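Local coordinates for nonsense-mediated mRNA decay protein 2 (Saccharomyces cerevisiae, PDB 4LUN), which takes part in nonsense-mediated decay of mRNAs carrying premature stop codons and interacts with the helicase Upf1 through its C-terminus, this chain being its N-terminal MIF4G region, at residues N13-W17 with N18-V22. Sequence-based numbering, arbitrary orientation.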
ATOM      1  N   ASN A  13      -9.176 -13.807 -13.801  1.00 19.64           N
ATOM      2  CA  ASN A  13      -9.873 -13.113 -12.731  1.00 20.37           C
ATOM      3  C   ASN A  13     -10.979 -12.219 -13.274  1.00 18.22           C
ATOM      4  O   ASN A  13     -11.995 -12.005 -12.621  1.00 19.96           O
ATOM      5  CB  ASN A  13      -8.871 -12.329 -11.868  1.00 16.92           C
ATOM      6  CG  ASN A  13      -7.989 -13.247 -11.041  1.00 22.51           C
ATOM      7  OD1 ASN A  13      -8.406 -14.348 -10.676  1.00 21.46           O
ATOM      8  ND2 ASN A  13      -6.767 -12.807 -10.738  1.00 19.81           N
ATOM      9  N   THR A  14     -10.778 -11.700 -14.482  1.00 19.93           N
ATOM     10  CA  THR A  14     -11.768 -10.831 -15.096  1.00 19.63           C
ATOM     11  C   THR A  14     -12.965 -11.683 -15.531  1.00 23.47           C
ATOM     12  O   THR A  14     -14.120 -11.300 -15.353  1.00 21.78           O
ATOM     13  CB  THR A  14     -11.176 -10.067 -16.294  1.00 20.95           C
ATOM     14  OG1 THR A  14     -10.138  -9.178 -15.841  1.00 20.88           O
ATOM     15  CG2 THR A  14     -12.260  -9.261 -17.003  1.00 23.80           C
ATOM     16  N   ARG A  15     -12.682 -12.862 -16.068  1.00 20.50           N
ATOM     17  CA  ARG A  15     -13.753 -13.790 -16.433  1.00 25.46           C
ATOM     18  C   ARG A  15     -14.567 -14.219 -15.216  1.00 22.46           C
ATOM     19  O   ARG A  15     -15.795 -14.297 -15.279  1.00 25.84           O
ATOM     20  CB  ARG A  15     -13.191 -15.002 -17.181  1.00 30.23           C
ATOM     21  CG  ARG A  15     -12.666 -14.642 -18.563  1.00 30.23           C
ATOM     22  CD  ARG A  15     -12.720 -15.816 -19.513  1.00 46.58           C
ATOM     23  NE  ARG A  15     -11.678 -16.800 -19.248  1.00 49.96           N
ATOM     24  CZ  ARG A  15     -11.901 -18.100 -19.088  1.00 49.02           C
ATOM     25  NH1 ARG A  15     -13.137 -18.578 -19.155  1.00 48.77           N
ATOM     26  NH2 ARG A  15     -10.887 -18.923 -18.857  1.00 47.53           N
ATOM     27  N   ALA A  16     -13.892 -14.469 -14.096  1.00 21.73           N
ATOM     28  CA  ALA A  16     -14.589 -14.818 -12.864  1.00 22.68           C
ATOM     29  C   ALA A  16     -15.486 -13.680 -12.380  1.00 26.09           C
ATOM     30  O   ALA A  16     -16.614 -13.924 -11.947  1.00 26.33           O
ATOM     31  CB  ALA A  16     -13.604 -15.241 -11.768  1.00 24.21           C
ATOM     32  N   TRP A  17     -14.998 -12.442 -12.460  1.00 22.28           N
ATOM     33  CA  TRP A  17     -15.828 -11.299 -12.112  1.00 18.92           C
ATOM     34  C   TRP A  17     -17.036 -11.253 -13.041  1.00 26.24           C
ATOM     35  O   TRP A  17     -18.106 -10.794 -12.652  1.00 27.74           O
ATOM     36  CB  TRP A  17     -15.053  -9.984 -12.193  1.00 21.58           C
ATOM     37  CG  TRP A  17     -14.394  -9.560 -10.895  1.00 20.26           C
ATOM     38  CD1 TRP A  17     -13.064  -9.320 -10.696  1.00 19.73           C
ATOM     39  CD2 TRP A  17     -15.043  -9.298  -9.635  1.00 22.32           C
ATOM     40  NE1 TRP A  17     -12.843  -8.944  -9.394  1.00 19.00           N
ATOM     41  CE2 TRP A  17     -14.029  -8.918  -8.726  1.00 22.50           C
ATOM     42  CE3 TRP A  17     -16.369  -9.357  -9.195  1.00 21.70           C
ATOM     43  CZ2 TRP A  17     -14.314  -8.598  -7.390  1.00 21.77           C
ATOM     44  CZ3 TRP A  17     -16.644  -9.039  -7.865  1.00 23.92           C
ATOM     45  CH2 TRP A  17     -15.619  -8.666  -6.981  1.00 23.98           C
ATOM     46  N   ASN A  18     -16.846 -11.728 -14.270  1.00 28.59           N
ATOM     47  CA  ASN A  18     -17.896 -11.679 -15.285  1.00 28.90           C
ATOM     48  C   ASN A  18     -18.886 -12.835 -15.152  1.00 31.90           C
ATOM     49  O   ASN A  18     -19.807 -12.977 -15.961  1.00 37.82           O
ATOM     50  CB  ASN A  18     -17.288 -11.643 -16.691  1.00 28.75           C
ATOM     51  CG  ASN A  18     -16.739 -10.275 -17.058  1.00 37.34           C
ATOM     52  OD1 ASN A  18     -17.142  -9.255 -16.490  1.00 35.82           O
ATOM     53  ND2 ASN A  18     -15.819 -10.245 -18.019  1.00 41.18           N
ATOM     54  N   GLY A  19     -18.687 -13.663 -14.131  1.00 30.82           N
ATOM     55  CA  GLY A  19     -19.638 -14.700 -13.786  1.00 38.33           C
ATOM     56  C   GLY A  19     -19.299 -16.074 -14.327  1.00 39.85           C
ATOM     57  O   GLY A  19     -20.079 -17.014 -14.178  1.00 49.25           O
ATOM     58  N   GLU A  20     -18.142 -16.205 -14.962  1.00 36.60           N
ATOM     59  CA  GLU A  20     -17.751 -17.502 -15.488  1.00 36.16           C
ATOM     60  C   GLU A  20     -17.208 -18.395 -14.387  1.00 44.58           C
ATOM     61  O   GLU A  20     -16.714 -17.914 -13.368  1.00 45.09           O
ATOM     62  CB  GLU A  20     -16.690 -17.358 -16.567  1.00 33.53           C
ATOM     63  CG  GLU A  20     -17.050 -16.424 -17.690  1.00 34.78           C
ATOM     64  CD  GLU A  20     -16.080 -16.550 -18.840  1.00 49.31           C
ATOM     65  OE1 GLU A  20     -15.999 -15.614 -19.663  1.00 48.69           O
ATOM     66  OE2 GLU A  20     -15.396 -17.594 -18.913  1.00 54.56           O
ATOM     67  N   GLU A  21     -17.312 -19.703 -14.596  1.00 49.16           N
ATOM     68  CA  GLU A  21     -16.562 -20.652 -13.791  1.00 49.26           C
ATOM     69  C   GLU A  21     -15.316 -20.974 -14.598  1.00 46.97           C
ATOM     70  O   GLU A  21     -15.377 -21.702 -15.588  1.00 47.30           O
ATOM     71  CB  GLU A  21     -17.369 -21.927 -13.534  1.00 51.75           C
ATOM     72  CG  GLU A  21     -18.832 -21.689 -13.195  1.00 54.29           C
ATOM     73  CD  GLU A  21     -19.028 -20.951 -11.885  1.00 60.72           C
ATOM     74  OE1 GLU A  21     -18.136 -21.024 -11.011  1.00 61.09           O
ATOM     75  OE2 GLU A  21     -20.080 -20.295 -11.731  1.00 65.67           O
ATOM     76  N   VAL A  22     -14.185 -20.408 -14.196  1.00 42.06           N
ATOM     77  CA  VAL A  22     -12.955 -20.601 -14.949  1.00 41.61           C
ATOM     78  C   VAL A  22     -12.027 -21.571 -14.233  1.00 44.83           C
ATOM     79  O   VAL A  22     -11.058 -22.061 -14.818  1.00 48.16           O
ATOM     80  CB  VAL A  22     -12.218 -19.266 -15.182  1.00 34.75           C
ATOM     81  CG1 VAL A  22     -13.222 -18.148 -15.374  1.00 41.29           C
ATOM     82  CG2 VAL A  22     -11.298 -18.954 -14.011  1.00 35.81           C
TER
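Arg15 O accepts the N-H of Glu20, N to O 3.0 Å, in a fairly straight bond (160°), while the carbonyl of Ala16 takes the N-H of Gly19, which comes in above the carbonyl plane. One residue earlier, Asn18 N bonds to Thr14 O at 3.0 Å and weakly to Arg15 O; these bonds close the last turn of helix 3-17. Gly19 then turns the chain with positive phi, a conformation that suits glycine, since a side chain would run into the carbonyl oxygen of Asn18. That phi and the two bonds back into the last turn make this a Schellman motif, closing helix 3-17, the first helix in this all-helical N-terminal MIF4G region of Upf2. Beyond it the chain doubles back past Arg15. The side chain of Glu20, extended beyond CG, lies across that of Arg15, and its OE2 forms a very short salt bridge with Arg15 NH1 (2.5 Å), near the guanidinium plane; the carboxylate is turned 58° from that plane. A bend at chi3 (-75°) swings the guanidinium round so that Val22 CG1 sits over one face, off toward the rim; the same methyl meets Arg15 CB at 3.6 Å. A leucine in place of Arg15 would probably leave the Glu20 carboxylate without its charged mate and Val22 without the flat group it covers. Asn18 and Thr14 lie side by side and point the same way, Asn18 ND2 3.8 Å from Thr14 CG2, whereas Thr14 OG1 bonds to His10 O. The Trp17 indole turns away from 18-22, its NE1 bonding to Val155 O and its ring meeting Arg157 in a cation-pi contact.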